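Sugar isomerase (Sinorhizobium meliloti, PDB 3QC0) probably interconverts sugars as a zinc-binding isomerase with a xylose isomerase-like TIM barrel. Local coordinates at residues A[173-182]-A[199-208]; A[138-146]-A[155-165]. All blocks are in the same frame, centred on the assembly; numbering follows the deposited sequence. Where two conformers were deposited one is given.

Contact 1 and contact 2 meet in one TIM barrel and are both buried. Contact 1 pairs two parallel strands of the barrel wall, 172-177 and 200-205. Contact 2 sets strand 139-141 and the loop after it against helix 158-168, which leads on to strand 172-177. Strands 139-141 and 172-177 are neighbours in the sheet, so the two contacts adjoin. Contact 1 rests on parallel backbone hydrogen bonds, interrupted by a beta bulge, and ends in an aromatic cluster. Contact 2 is aliphatic at the strand, with two hydrogen bonds in the loop. They supply three of the four zinc ligands: Asp177 and His204 from contact 1, Glu142 from contact 2.

Contact 1: A[173-182]-A[199-208]; sequences GVAIDVYHVW and AILAHHICDW
Two neighbouring parallel strands of the TIM barrel meet here, and both carry zinc ligands. Val174 N donates to Ala199 O at 2.8 Å, and Leu201 N returns a bond to Val174 O. A beta bulge then shifts the register by one. Beyond it, Ile176 N bonds Ala202 O, His204 N bonds Ile176 O, and Val178 N reaches His204 O at 3.0 Å. Asp177 and His204 sit side by side on the face that also bears Ala175 and Ala202. The Asp177 carboxylate is turned 67° from the imidazole plane. Its OD2 lies at the ring edge, 3.4 Å from His204 ND1, and both atoms bind zinc; Glu142 and Glu248 complete the site. Asp177 is also the N-cap of helix 178-181, with OD1 accepting from Tyr179 N at 2.9 Å.

Past the strand ends the side chains turn aromatic. Tyr179 has CG anti to its amide nitrogen (chi1 -155°), which brings its ring up to Trp208. Trp208 CE3 lies over one ring face, 3.5 Å from Tyr179 CE1, while Asp207 O sits at the ring edge. Cys206 SG rests 3.6 Å from Tyr179 CB. Trp182 also packs on Trp208: its NE1 lies over a face of that indole, near CD2 and CE3, with CZ2 near CG. A serine at Tyr179 removes the ring under Trp208 CE3, which would probably open a gap and leave the indole freer to shift. Asp177 thus divides its carboxylate: OD1 caps the helix, while OD2 binds zinc and accepts from Arg219, so the group is held by both oxygens.

Contact 2: A[138-146]-A[155-165]; sequences PLAIEPLHP and VNTLGQALDIC
Ile141 meets helix 158-168 at the tight end of this contact. Its CD1 presses against Ile164 CG2 at 3.6 Å and also touches Cys165 SG. Its CG2 branch, anti to the backbone nitrogen while CG1 lies beside it (chi1 -57°), touches both Val155 CG1 and Ala161 CB, 3.9 Å from each. Pro143 extends this packing along the first turn of the helix. Its CB lies 3.5 Å from Thr157 O, and its CD faces Ala161 CB.

The loop end is hydrogen-bonded instead. Leu144 N donates to Val155 O at 2.9 Å in a nearly straight bond (173°). Asn156 ND2 bonds Leu144 O at 3.1 Å, approaching from above the carbonyl plane. The same amide also donates to Ala153 O, and Asn156 OD1 accepts from Arg118, which together should fix its rotation. Pro146 makes lighter contact, its CD 3.8 Å from Asn156 O. Pro146 and the partly exposed Thr157 both touch Trp183 of the second subunit. Thr157 OG1 caps the helix by accepting from Gln160 N. The loose side is the outer face of the helix, where Asp163 is exposed and makes no contact with 138-146.

Glu142 points away from the helix, and its OE2 binds zinc. Strand 139-141 is flanked in the barrel by strands 100-103 and 172-177. Helix 114-135 also packs on Ile141, beside helix 158-168, the connection of this beta-alpha-beta unit.

Contact 1: A[173-182]-A[199-208]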
ATOM      1  N   GLY A 173     -12.556  13.656 -12.419  1.00 15.55           N
ATOM      2  CA  GLY A 173     -11.180  13.376 -12.792  1.00 14.46           C
ATOM      3  C   GLY A 173     -10.430  12.832 -11.598  1.00 13.71           C
ATOM      4  O   GLY A 173     -11.049  12.303 -10.674  1.00 14.02           O
ATOM      5  N   VAL A 174      -9.115  13.016 -11.618  1.00 14.10           N
ATOM      6  CA  VAL A 174      -8.247  12.473 -10.570  1.00 14.04           C
ATOM      7  C   VAL A 174      -7.314  13.521  -9.972  1.00 14.04           C
ATOM      8  O   VAL A 174      -6.848  14.425 -10.667  1.00 14.89           O
ATOM      9  CB  VAL A 174      -7.428  11.224 -11.090  1.00 14.45           C
ATOM     10  CG1 VAL A 174      -8.364  10.064 -11.451  1.00 16.00           C
ATOM     11  CG2 VAL A 174      -6.469  11.590 -12.260  1.00 15.99           C
ATOM     12  N   ALA A 175      -7.015  13.367  -8.688  1.00 13.58           N
ATOM     13  CA  ALA A 175      -5.926  14.043  -8.020  1.00 13.72           C
ATOM     14  C   ALA A 175      -4.809  13.027  -7.820  1.00 14.02           C
ATOM     15  O   ALA A 175      -5.016  11.986  -7.207  1.00 14.91           O
ATOM     16  CB  ALA A 175      -6.385  14.595  -6.638  1.00 14.29           C
ATOM     17  N   ILE A 176      -3.646  13.360  -8.348  1.00 13.96           N
ATOM     18  CA  ILE A 176      -2.480  12.479  -8.300  1.00 13.93           C
ATOM     19  C   ILE A 176      -1.542  12.961  -7.211  1.00 14.31           C
ATOM     20  O   ILE A 176      -0.877  13.990  -7.358  1.00 15.23           O
ATOM     21  CB  ILE A 176      -1.764  12.371  -9.686  1.00 15.11           C
ATOM     22  CG1 ILE A 176      -2.732  11.938 -10.813  1.00 15.84           C
ATOM     23  CG2 ILE A 176      -0.552  11.391  -9.572  1.00 15.14           C
ATOM     24  CD1 ILE A 176      -2.109  11.974 -12.210  1.00 15.63           C
ATOM     25  N   ASP A 177      -1.530  12.238  -6.091  1.00 13.04           N
ATOM     26  CA  ASP A 177      -0.712  12.585  -4.918  1.00 13.20           C
ATOM     27  C   ASP A 177       0.405  11.573  -4.865  1.00 13.43           C
ATOM     28  O   ASP A 177       0.152  10.376  -4.809  1.00 13.87           O
ATOM     29  CB  ASP A 177      -1.597  12.537  -3.677  1.00 12.74           C
ATOM     30  CG  ASP A 177      -0.885  12.903  -2.389  1.00 15.07           C
ATOM     31  OD1 ASP A 177       0.327  12.660  -2.286  1.00 17.14           O
ATOM     32  OD2 ASP A 177      -1.578  13.431  -1.482  1.00 15.64           O
ATOM     33  N   VAL A 178       1.632  12.053  -4.990  1.00 13.83           N
ATOM     34  CA  VAL A 178       2.792  11.161  -5.095  1.00 12.98           C
ATOM     35  C   VAL A 178       2.864  10.216  -3.908  1.00 13.92           C
ATOM     36  O   VAL A 178       3.333   9.081  -4.061  1.00 14.29           O
ATOM     37  CB  VAL A 178       4.108  11.944  -5.247  1.00 13.34           C
ATOM     38  CG1 VAL A 178       4.046  12.785  -6.567  1.00 15.61           C
ATOM     39  CG2 VAL A 178       4.417  12.842  -4.030  1.00 13.93           C
ATOM     40  N   TYR A 179       2.394  10.648  -2.744  1.00 13.09           N
ATOM     41  CA  TYR A 179       2.464   9.782  -1.565  1.00 13.09           C
ATOM     42  C   TYR A 179       1.678   8.504  -1.782  1.00 12.22           C
ATOM     43  O   TYR A 179       2.043   7.433  -1.368  1.00 12.27           O
ATOM     44  CB  TYR A 179       1.926  10.479  -0.305  1.00 13.75           C
ATOM     45  CG  TYR A 179       2.486   9.923   0.978  1.00 13.12           C
ATOM     46  CD1 TYR A 179       3.821  10.128   1.314  1.00 13.40           C
ATOM     47  CD2 TYR A 179       1.696   9.192   1.867  1.00 13.32           C
ATOM     48  CE1 TYR A 179       4.360   9.604   2.481  1.00 13.88           C
ATOM     49  CE2 TYR A 179       2.219   8.688   3.060  1.00 14.68           C
ATOM     50  CZ  TYR A 179       3.562   8.900   3.360  1.00 12.51           C
ATOM     51  OH  TYR A 179       4.096   8.428   4.544  1.00 16.07           O
ATOM     52  N   HIS A 180       0.541   8.647  -2.453  1.00 12.60           N
ATOM     53  CA  HIS A 180      -0.403   7.560  -2.591  1.00 12.36           C
ATOM     54  C   HIS A 180      -0.088   6.642  -3.764  1.00 11.91           C
ATOM     55  O   HIS A 180      -0.560   5.485  -3.779  1.00 12.43           O
ATOM     56  CB  HIS A 180      -1.815   8.126  -2.779  1.00 12.96           C
ATOM     57  CG  HIS A 180      -2.277   8.937  -1.618  1.00 11.02           C
ATOM     58  ND1 HIS A 180      -2.088   8.522  -0.315  1.00 12.14           N
ATOM     59  CD2 HIS A 180      -2.932  10.128  -1.553  1.00 11.95           C
ATOM     60  CE1 HIS A 180      -2.577   9.447   0.501  1.00 14.51           C
ATOM     61  NE2 HIS A 180      -3.098  10.421  -0.225  1.00 14.06           N
ATOM     62  N   VAL A 181       0.622   7.174  -4.778  1.00 11.53           N
ATOM     63  CA  VAL A 181       0.778   6.449  -6.051  1.00 11.80           C
ATOM     64  C   VAL A 181       2.213   6.117  -6.477  1.00 11.86           C
ATOM     65  O   VAL A 181       2.372   5.380  -7.454  1.00 12.97           O
ATOM     66  CB  VAL A 181       0.096   7.251  -7.244  1.00 12.22           C
ATOM     67  CG1 VAL A 181      -1.337   7.635  -6.928  1.00 12.51           C
ATOM     68  CG2 VAL A 181       0.926   8.521  -7.638  1.00 12.58           C
ATOM     69  N   TRP A 182       3.232   6.668  -5.807  1.00 12.75           N
ATOM     70  CA  TRP A 182       4.610   6.611  -6.317  1.00 12.32           C
ATOM     71  C   TRP A 182       5.080   5.166  -6.567  1.00 12.01           C
ATOM     72  O   TRP A 182       5.888   4.927  -7.454  1.00 14.42           O
ATOM     73  CB  TRP A 182       5.597   7.294  -5.377  1.00 13.27           C
ATOM     74  CG  TRP A 182       5.853   6.543  -4.136  1.00 12.14           C
ATOM     75  CD1 TRP A 182       5.108   6.529  -3.014  1.00 13.62           C
ATOM     76  CD2 TRP A 182       6.917   5.594  -3.932  1.00 11.13           C
ATOM     77  NE1 TRP A 182       5.649   5.645  -2.097  1.00 12.99           N
ATOM     78  CE2 TRP A 182       6.770   5.071  -2.644  1.00 12.83           C
ATOM     79  CE3 TRP A 182       7.983   5.205  -4.704  1.00 13.37           C
ATOM     80  CZ2 TRP A 182       7.664   4.121  -2.110  1.00 13.15           C
ATOM     81  CZ3 TRP A 182       8.850   4.259  -4.217  1.00 14.45           C
ATOM     82  CH2 TRP A 182       8.694   3.717  -2.907  1.00 14.02           C
ATOM     83  N   ALA A 199      -8.147  13.819 -17.639  1.00 19.58           N
ATOM     84  CA  ALA A 199      -8.714  13.602 -16.308  1.00 18.10           C
ATOM     85  C   ALA A 199      -7.870  14.183 -15.175  1.00 16.49           C
ATOM     86  O   ALA A 199      -8.310  14.109 -14.052  1.00 16.93           O
ATOM     87  CB  ALA A 199      -8.928  12.059 -16.063  1.00 19.07           C
ATOM     88  N   ILE A 200      -6.659  14.692 -15.440  1.00 17.26           N
ATOM     89  CA  ILE A 200      -5.762  15.124 -14.340  1.00 16.99           C
ATOM     90  C   ILE A 200      -6.227  16.486 -13.840  1.00 17.16           C
ATOM     91  O   ILE A 200      -6.272  17.468 -14.593  1.00 19.63           O
ATOM     92  CB  ILE A 200      -4.256  15.133 -14.697  1.00 16.79           C
ATOM     93  CG1 ILE A 200      -3.824  13.766 -15.281  1.00 18.28           C
ATOM     94  CG2 ILE A 200      -3.422  15.582 -13.436  1.00 19.44           C
ATOM     95  CD1 ILE A 200      -2.378  13.777 -15.819  1.00 17.78           C
ATOM     96  N   LEU A 201      -6.631  16.537 -12.584  1.00 15.97           N
ATOM     97  CA  LEU A 201      -7.108  17.778 -11.967  1.00 15.84           C
ATOM     98  C   LEU A 201      -6.181  18.376 -10.926  1.00 16.87           C
ATOM     99  O   LEU A 201      -6.293  19.556 -10.622  1.00 17.44           O
ATOM    100  CB  LEU A 201      -8.470  17.547 -11.316  1.00 16.48           C
ATOM    101  CG  LEU A 201      -9.640  17.254 -12.243  1.00 16.44           C
ATOM    102  CD1 LEU A 201     -10.924  16.770 -11.561  1.00 16.96           C
ATOM    103  CD2 LEU A 201      -9.973  18.551 -13.049  1.00 19.40           C
ATOM    104  N   ALA A 202      -5.294  17.573 -10.340  1.00 15.74           N
ATOM    105  CA  ALA A 202      -4.414  18.069  -9.304  1.00 15.74           C
ATOM    106  C   ALA A 202      -3.218  17.161  -9.201  1.00 16.01           C
ATOM    107  O   ALA A 202      -3.306  15.973  -9.563  1.00 15.85           O
ATOM    108  CB  ALA A 202      -5.138  18.160  -7.942  1.00 15.87           C
ATOM    109  N   HIS A 203      -2.146  17.728  -8.666  1.00 16.38           N
ATOM    110  CA  HIS A 203      -0.870  17.035  -8.438  1.00 15.77           C
ATOM    111  C   HIS A 203      -0.370  17.441  -7.079  1.00 16.40           C
ATOM    112  O   HIS A 203      -0.074  18.636  -6.856  1.00 17.43           O
ATOM    113  CB  HIS A 203       0.120  17.429  -9.536  1.00 16.83           C
ATOM    114  CG  HIS A 203       1.484  16.843  -9.383  1.00 16.09           C
ATOM    115  ND1 HIS A 203       2.577  17.334 -10.057  1.00 18.42           N
ATOM    116  CD2 HIS A 203       1.935  15.782  -8.650  1.00 16.97           C
ATOM    117  CE1 HIS A 203       3.638  16.598  -9.763  1.00 19.11           C
ATOM    118  NE2 HIS A 203       3.288  15.684  -8.877  1.00 17.89           N
ATOM    119  N   HIS A 204      -0.335  16.488  -6.144  1.00 15.82           N
ATOM    120  CA  HIS A 204       0.113  16.755  -4.791  1.00 16.39           C
ATOM    121  C   HIS A 204       1.512  16.202  -4.607  1.00 15.82           C
ATOM    122  O   HIS A 204       1.806  15.057  -5.025  1.00 15.85           O
ATOM    123  CB  HIS A 204      -0.795  16.146  -3.714  1.00 15.58           C
ATOM    124  CG  HIS A 204      -2.240  16.467  -3.870  1.00 15.33           C
ATOM    125  ND1 HIS A 204      -3.227  15.852  -3.132  1.00 15.76           N
ATOM    126  CD2 HIS A 204      -2.864  17.365  -4.676  1.00 15.13           C
ATOM    127  CE1 HIS A 204      -4.405  16.358  -3.495  1.00 17.93           C
ATOM    128  NE2 HIS A 204      -4.204  17.286  -4.414  1.00 16.88           N
ATOM    129  N   ILE A 205       2.343  16.992  -3.931  1.00 16.85           N
ATOM    130  CA  ILE A 205       3.737  16.645  -3.696  1.00 16.02           C
ATOM    131  C   ILE A 205       4.123  16.637  -2.220  1.00 17.22           C
ATOM    132  O   ILE A 205       3.511  17.294  -1.397  1.00 16.55           O
ATOM    133  CB  ILE A 205       4.706  17.539  -4.497  1.00 17.27           C
ATOM    134  CG1 ILE A 205       4.488  19.015  -4.155  1.00 17.26           C
ATOM    135  CG2 ILE A 205       4.564  17.253  -6.001  1.00 18.07           C
ATOM    136  CD1 ILE A 205       5.629  19.935  -4.747  1.00 20.15           C
ATOM    137  N   CYS A 206       5.157  15.832  -1.948  1.00 15.35           N
ATOM    138  CA  CYS A 206       5.670  15.495  -0.613  1.00 16.71           C
ATOM    139  C   CYS A 206       6.660  14.357  -0.909  1.00 16.77           C
ATOM    140  O   CYS A 206       7.068  14.190  -2.053  1.00 18.00           O
ATOM    141  CB  CYS A 206       4.571  15.073   0.366  1.00 15.52           C
ATOM    142  SG  CYS A 206       3.634  13.658  -0.198  1.00 17.97           S
ATOM    143  N   ASP A 207       7.069  13.630   0.114  1.00 16.53           N
ATOM    144  CA  ASP A 207       7.992  12.546  -0.114  1.00 16.19           C
ATOM    145  C   ASP A 207       7.710  11.355   0.793  1.00 15.05           C
ATOM    146  O   ASP A 207       7.031  11.492   1.826  1.00 15.64           O
ATOM    147  CB  ASP A 207       9.457  13.019   0.069  1.00 16.19           C
ATOM    148  CG  ASP A 207      10.411  12.433  -0.982  1.00 16.91           C
ATOM    149  OD1 ASP A 207      10.139  11.303  -1.504  1.00 16.71           O
ATOM    150  OD2 ASP A 207      11.466  13.076  -1.274  1.00 18.47           O
ATOM    151  N   TRP A 208       8.228  10.206   0.366  1.00 15.63           N
ATOM    152  CA  TRP A 208       8.151   8.961   1.105  1.00 15.02           C
ATOM    153  C   TRP A 208       9.475   8.707   1.800  1.00 15.01           C
ATOM    154  O   TRP A 208      10.487   8.503   1.141  1.00 16.50           O
ATOM    155  CB  TRP A 208       7.785   7.793   0.153  1.00 14.29           C
ATOM    156  CG  TRP A 208       7.595   6.509   0.927  1.00 14.49           C
ATOM    157  CD1 TRP A 208       8.583   5.633   1.327  1.00 14.98           C
ATOM    158  CD2 TRP A 208       6.372   5.976   1.447  1.00 14.15           C
ATOM    159  NE1 TRP A 208       8.031   4.586   2.012  1.00 14.34           N
ATOM    160  CE2 TRP A 208       6.679   4.775   2.108  1.00 13.70           C
ATOM    161  CE3 TRP A 208       5.057   6.347   1.357  1.00 12.98           C
ATOM    162  CZ2 TRP A 208       5.711   4.007   2.721  1.00 14.19           C
ATOM    163  CZ3 TRP A 208       4.096   5.605   1.981  1.00 14.09           C
ATOM    164  CH2 TRP A 208       4.420   4.423   2.629  1.00 14.21           C
TER

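Contact 2: A[138-146]-A[155-165]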
ATOM      1  N   PRO A 138     -15.306  20.624 -10.532  1.00 16.89           N
ATOM      2  CA  PRO A 138     -14.770  19.285 -10.894  1.00 15.73           C
ATOM      3  C   PRO A 138     -14.571  18.436  -9.658  1.00 15.37           C
ATOM      4  O   PRO A 138     -14.134  18.958  -8.635  1.00 14.68           O
ATOM      5  CB  PRO A 138     -13.431  19.611 -11.547  1.00 16.66           C
ATOM      6  CG  PRO A 138     -13.665  21.053 -12.096  1.00 17.18           C
ATOM      7  CD  PRO A 138     -14.404  21.708 -10.977  1.00 17.84           C
ATOM      8  N   LEU A 139     -14.932  17.159  -9.763  1.00 13.45           N
ATOM      9  CA  LEU A 139     -14.694  16.217  -8.666  1.00 12.90           C
ATOM     10  C   LEU A 139     -13.399  15.490  -8.960  1.00 13.98           C
ATOM     11  O   LEU A 139     -13.267  14.885 -10.014  1.00 14.56           O
ATOM     12  CB  LEU A 139     -15.844  15.215  -8.550  1.00 12.80           C
ATOM     13  CG  LEU A 139     -17.217  15.833  -8.205  1.00 13.00           C
ATOM     14  CD1 LEU A 139     -18.310  14.735  -8.093  1.00 14.11           C
ATOM     15  CD2 LEU A 139     -17.166  16.728  -6.929  1.00 13.83           C
ATOM     16  N   ALA A 140     -12.471  15.498  -8.013  1.00 13.53           N
ATOM     17  CA  ALA A 140     -11.173  14.846  -8.179  1.00 13.72           C
ATOM     18  C   ALA A 140     -11.095  13.648  -7.264  1.00 13.45           C
ATOM     19  O   ALA A 140     -10.886  13.798  -6.057  1.00 13.83           O
ATOM     20  CB  ALA A 140     -10.015  15.835  -7.870  1.00 13.71           C
ATOM     21  N   ILE A 141     -11.254  12.456  -7.832  1.00 12.98           N
ATOM     22  CA  ILE A 141     -11.024  11.217  -7.081  1.00 12.28           C
ATOM     23  C   ILE A 141      -9.537  11.127  -6.795  1.00 12.11           C
ATOM     24  O   ILE A 141      -8.705  11.127  -7.724  1.00 13.77           O
ATOM     25  CB  ILE A 141     -11.464   9.981  -7.891  1.00 12.93           C
ATOM     26  CG1 ILE A 141     -12.940  10.041  -8.305  1.00 13.03           C
ATOM     27  CG2 ILE A 141     -11.144   8.674  -7.105  1.00 13.61           C
ATOM     28  CD1 ILE A 141     -13.376   8.906  -9.254  1.00 14.30           C
ATOM     29  N   GLU A 142      -9.215  11.022  -5.517  0.61 12.31           N
ATOM     30  CA  GLU A 142      -7.811  10.885  -5.087  0.61 12.75           C
ATOM     31  C   GLU A 142      -7.581   9.412  -4.728  0.61 12.24           C
ATOM     32  O   GLU A 142      -8.037   8.954  -3.695  0.61 11.85           O
ATOM     33  CB  GLU A 142      -7.505  11.783  -3.892  0.61 13.06           C
ATOM     34  CG  GLU A 142      -6.007  11.895  -3.630  0.61 13.33           C
ATOM     35  CD  GLU A 142      -5.658  12.655  -2.378  0.61 15.86           C
ATOM     36  OE1 GLU A 142      -6.514  12.728  -1.494  0.61 16.52           O
ATOM     37  OE2 GLU A 142      -4.523  13.156  -2.318  0.61 14.58           O
ATOM     38  N   PRO A 143      -6.938   8.645  -5.624  1.00 12.46           N
ATOM     39  CA  PRO A 143      -6.549   7.296  -5.126  1.00 11.42           C
ATOM     40  C   PRO A 143      -5.623   7.476  -3.926  1.00 11.74           C
ATOM     41  O   PRO A 143      -4.724   8.329  -3.962  1.00 12.66           O
ATOM     42  CB  PRO A 143      -5.846   6.655  -6.328  1.00 11.91           C
ATOM     43  CG  PRO A 143      -5.399   7.812  -7.179  1.00 13.66           C
ATOM     44  CD  PRO A 143      -6.457   8.894  -6.983  1.00 13.58           C
ATOM     45  N   LEU A 144      -5.846   6.670  -2.896  1.00 11.63           N
ATOM     46  CA  LEU A 144      -5.111   6.754  -1.651  1.00 10.55           C
ATOM     47  C   LEU A 144      -4.219   5.526  -1.530  1.00 10.24           C
ATOM     48  O   LEU A 144      -4.507   4.459  -2.067  1.00 12.04           O
ATOM     49  CB  LEU A 144      -6.020   6.847  -0.425  1.00 12.27           C
ATOM     50  CG  LEU A 144      -6.020   8.219   0.277  1.00 12.50           C
ATOM     51  CD1 LEU A 144      -6.612   9.343  -0.603  1.00 15.29           C
ATOM     52  CD2 LEU A 144      -6.688   8.085   1.644  1.00 12.99           C
ATOM     53  N   HIS A 145      -3.122   5.708  -0.793  1.00 11.79           N
ATOM     54  CA  HIS A 145      -2.196   4.635  -0.583  1.00 11.21           C
ATOM     55  C   HIS A 145      -2.971   3.401  -0.126  1.00 11.91           C
ATOM     56  O   HIS A 145      -3.843   3.498   0.729  1.00 12.00           O
ATOM     57  CB  HIS A 145      -1.179   4.987   0.489  1.00 11.41           C
ATOM     58  CG  HIS A 145       0.027   4.129   0.441  1.00 11.46           C
ATOM     59  ND1 HIS A 145       0.035   2.831   0.925  1.00 12.58           N
ATOM     60  CD2 HIS A 145       1.276   4.386  -0.025  1.00 11.52           C
ATOM     61  CE1 HIS A 145       1.264   2.334   0.763  1.00 14.28           C
ATOM     62  NE2 HIS A 145       2.015   3.231   0.139  1.00 12.06           N
ATOM     63  N   PRO A 146      -2.576   2.228  -0.633  1.00 11.73           N
ATOM     64  CA  PRO A 146      -3.235   1.003  -0.209  1.00 12.52           C
ATOM     65  C   PRO A 146      -3.319   0.763   1.298  1.00 12.37           C
ATOM     66  O   PRO A 146      -4.227   0.069   1.738  1.00 13.18           O
ATOM     67  CB  PRO A 146      -2.410  -0.097  -0.910  1.00 13.04           C
ATOM     68  CG  PRO A 146      -2.056   0.566  -2.233  1.00 12.55           C
ATOM     69  CD  PRO A 146      -1.808   2.041  -1.876  1.00 11.92           C
ATOM     70  N   VAL A 155     -10.461   3.451  -2.777  1.00 12.51           N
ATOM     71  CA  VAL A 155      -9.968   3.698  -4.155  1.00 11.73           C
ATOM     72  C   VAL A 155      -8.462   3.850  -3.952  1.00 11.65           C
ATOM     73  O   VAL A 155      -8.007   4.786  -3.300  1.00 11.70           O
ATOM     74  CB  VAL A 155     -10.551   4.923  -4.829  1.00 11.27           C
ATOM     75  CG1 VAL A 155      -9.863   5.145  -6.224  1.00 12.24           C
ATOM     76  CG2 VAL A 155     -12.088   4.779  -4.964  1.00 13.59           C
ATOM     77  N   ASN A 156      -7.723   2.826  -4.412  1.00 11.93           N
ATOM     78  CA  ASN A 156      -6.327   2.647  -4.049  1.00 11.25           C
ATOM     79  C   ASN A 156      -5.303   2.585  -5.158  1.00 11.65           C
ATOM     80  O   ASN A 156      -4.113   2.418  -4.867  1.00 11.94           O
ATOM     81  CB  ASN A 156      -6.213   1.389  -3.194  1.00 11.45           C
ATOM     82  CG  ASN A 156      -7.055   1.498  -1.951  1.00 11.06           C
ATOM     83  OD1 ASN A 156      -8.073   0.815  -1.816  1.00 11.91           O
ATOM     84  ND2 ASN A 156      -6.679   2.436  -1.060  1.00 11.38           N
ATOM     85  N   THR A 157      -5.731   2.676  -6.425  1.00 11.23           N
ATOM     86  CA  THR A 157      -4.783   2.766  -7.541  1.00 11.78           C
ATOM     87  C   THR A 157      -5.283   3.822  -8.523  1.00 12.06           C
ATOM     88  O   THR A 157      -6.503   4.061  -8.651  1.00 12.41           O
ATOM     89  CB  THR A 157      -4.572   1.433  -8.278  1.00 12.13           C
ATOM     90  OG1 THR A 157      -5.734   1.130  -9.067  1.00 12.47           O
ATOM     91  CG2 THR A 157      -4.150   0.295  -7.264  1.00 13.56           C
ATOM     92  N   LEU A 158      -4.348   4.462  -9.203  1.00 11.14           N
ATOM     93  CA  LEU A 158      -4.734   5.411 -10.234  1.00 12.51           C
ATOM     94  C   LEU A 158      -5.543   4.713 -11.333  1.00 13.14           C
ATOM     95  O   LEU A 158      -6.504   5.301 -11.842  1.00 13.80           O
ATOM     96  CB  LEU A 158      -3.501   6.102 -10.784  1.00 13.33           C
ATOM     97  CG  LEU A 158      -3.708   7.156 -11.860  1.00 14.14           C
ATOM     98  CD1 LEU A 158      -4.653   8.276 -11.397  1.00 13.97           C
ATOM     99  CD2 LEU A 158      -2.308   7.725 -12.244  1.00 14.83           C
ATOM    100  N   GLY A 159      -5.188   3.487 -11.716  1.00 13.33           N
ATOM    101  CA  GLY A 159      -5.945   2.746 -12.692  1.00 13.73           C
ATOM    102  C   GLY A 159      -7.405   2.542 -12.303  1.00 14.19           C
ATOM    103  O   GLY A 159      -8.299   2.705 -13.102  1.00 14.61           O
ATOM    104  N   GLN A 160      -7.636   2.201 -11.041  1.00 13.52           N
ATOM    105  CA  GLN A 160      -8.964   2.023 -10.539  1.00 13.10           C
ATOM    106  C   GLN A 160      -9.699   3.364 -10.552  1.00 13.05           C
ATOM    107  O   GLN A 160     -10.871   3.423 -10.910  1.00 13.53           O
ATOM    108  CB  GLN A 160      -8.895   1.434  -9.133  1.00 12.58           C
ATOM    109  CG  GLN A 160     -10.240   1.306  -8.446  1.00 13.65           C
ATOM    110  CD  GLN A 160     -10.115   1.121  -6.939  1.00 12.13           C
ATOM    111  OE1 GLN A 160      -9.041   1.350  -6.381  1.00 14.20           O
ATOM    112  NE2 GLN A 160     -11.226   0.769  -6.282  1.00 14.68           N
ATOM    113  N   ALA A 161      -9.039   4.430 -10.085  1.00 12.47           N
ATOM    114  CA  ALA A 161      -9.666   5.762 -10.105  1.00 11.62           C
ATOM    115  C   ALA A 161     -10.105   6.134 -11.510  1.00 12.72           C
ATOM    116  O   ALA A 161     -11.203   6.679 -11.735  1.00 13.77           O
ATOM    117  CB  ALA A 161      -8.729   6.821  -9.509  1.00 13.55           C
ATOM    118  N   LEU A 162      -9.216   5.891 -12.460  1.00 13.24           N
ATOM    119  CA  LEU A 162      -9.544   6.183 -13.865  1.00 14.34           C
ATOM    120  C   LEU A 162     -10.671   5.302 -14.407  1.00 15.30           C
ATOM    121  O   LEU A 162     -11.501   5.764 -15.190  1.00 16.64           O
ATOM    122  CB  LEU A 162      -8.282   6.101 -14.729  1.00 14.95           C
ATOM    123  CG  LEU A 162      -7.204   7.156 -14.411  1.00 14.81           C
ATOM    124  CD1 LEU A 162      -5.877   6.841 -15.128  1.00 15.57           C
ATOM    125  CD2 LEU A 162      -7.709   8.588 -14.797  1.00 15.25           C
ATOM    126  N   ASP A 163     -10.724   4.038 -14.008  1.00 15.28           N
ATOM    127  CA  ASP A 163     -11.849   3.165 -14.353  1.00 16.17           C
ATOM    128  C   ASP A 163     -13.172   3.776 -13.890  1.00 17.22           C
ATOM    129  O   ASP A 163     -14.174   3.766 -14.622  1.00 18.42           O
ATOM    130  CB  ASP A 163     -11.714   1.781 -13.728  1.00 16.54           C
ATOM    131  CG  ASP A 163     -10.646   0.917 -14.390  1.00 18.61           C
ATOM    132  OD1 ASP A 163     -10.080   1.251 -15.465  1.00 20.00           O
ATOM    133  OD2 ASP A 163     -10.351  -0.146 -13.766  1.00 20.07           O
ATOM    134  N   ILE A 164     -13.180   4.349 -12.691  1.00 16.94           N
ATOM    135  CA  ILE A 164     -14.385   4.966 -12.196  1.00 18.29           C
ATOM    136  C   ILE A 164     -14.711   6.213 -13.019  1.00 18.52           C
ATOM    137  O   ILE A 164     -15.871   6.431 -13.322  1.00 19.50           O
ATOM    138  CB  ILE A 164     -14.260   5.319 -10.687  1.00 17.86           C
ATOM    139  CG1 ILE A 164     -14.030   4.041  -9.848  1.00 17.35           C
ATOM    140  CG2 ILE A 164     -15.464   6.169 -10.198  1.00 18.15           C
ATOM    141  CD1 ILE A 164     -13.605   4.290  -8.394  1.00 19.65           C
ATOM    142  N   CYS A 165     -13.707   7.029 -13.344  1.00 17.64           N
ATOM    143  CA  CYS A 165     -13.888   8.228 -14.187  1.00 19.05           C
ATOM    144  C   CYS A 165     -14.503   7.825 -15.499  1.00 21.00           C
ATOM    145  O   CYS A 165     -15.414   8.490 -15.983  1.00 23.08           O
ATOM    146  CB  CYS A 165     -12.587   8.972 -14.392  1.00 17.66           C
ATOM    147  SG  CYS A 165     -11.954   9.802 -12.956  1.00 18.15           S
TER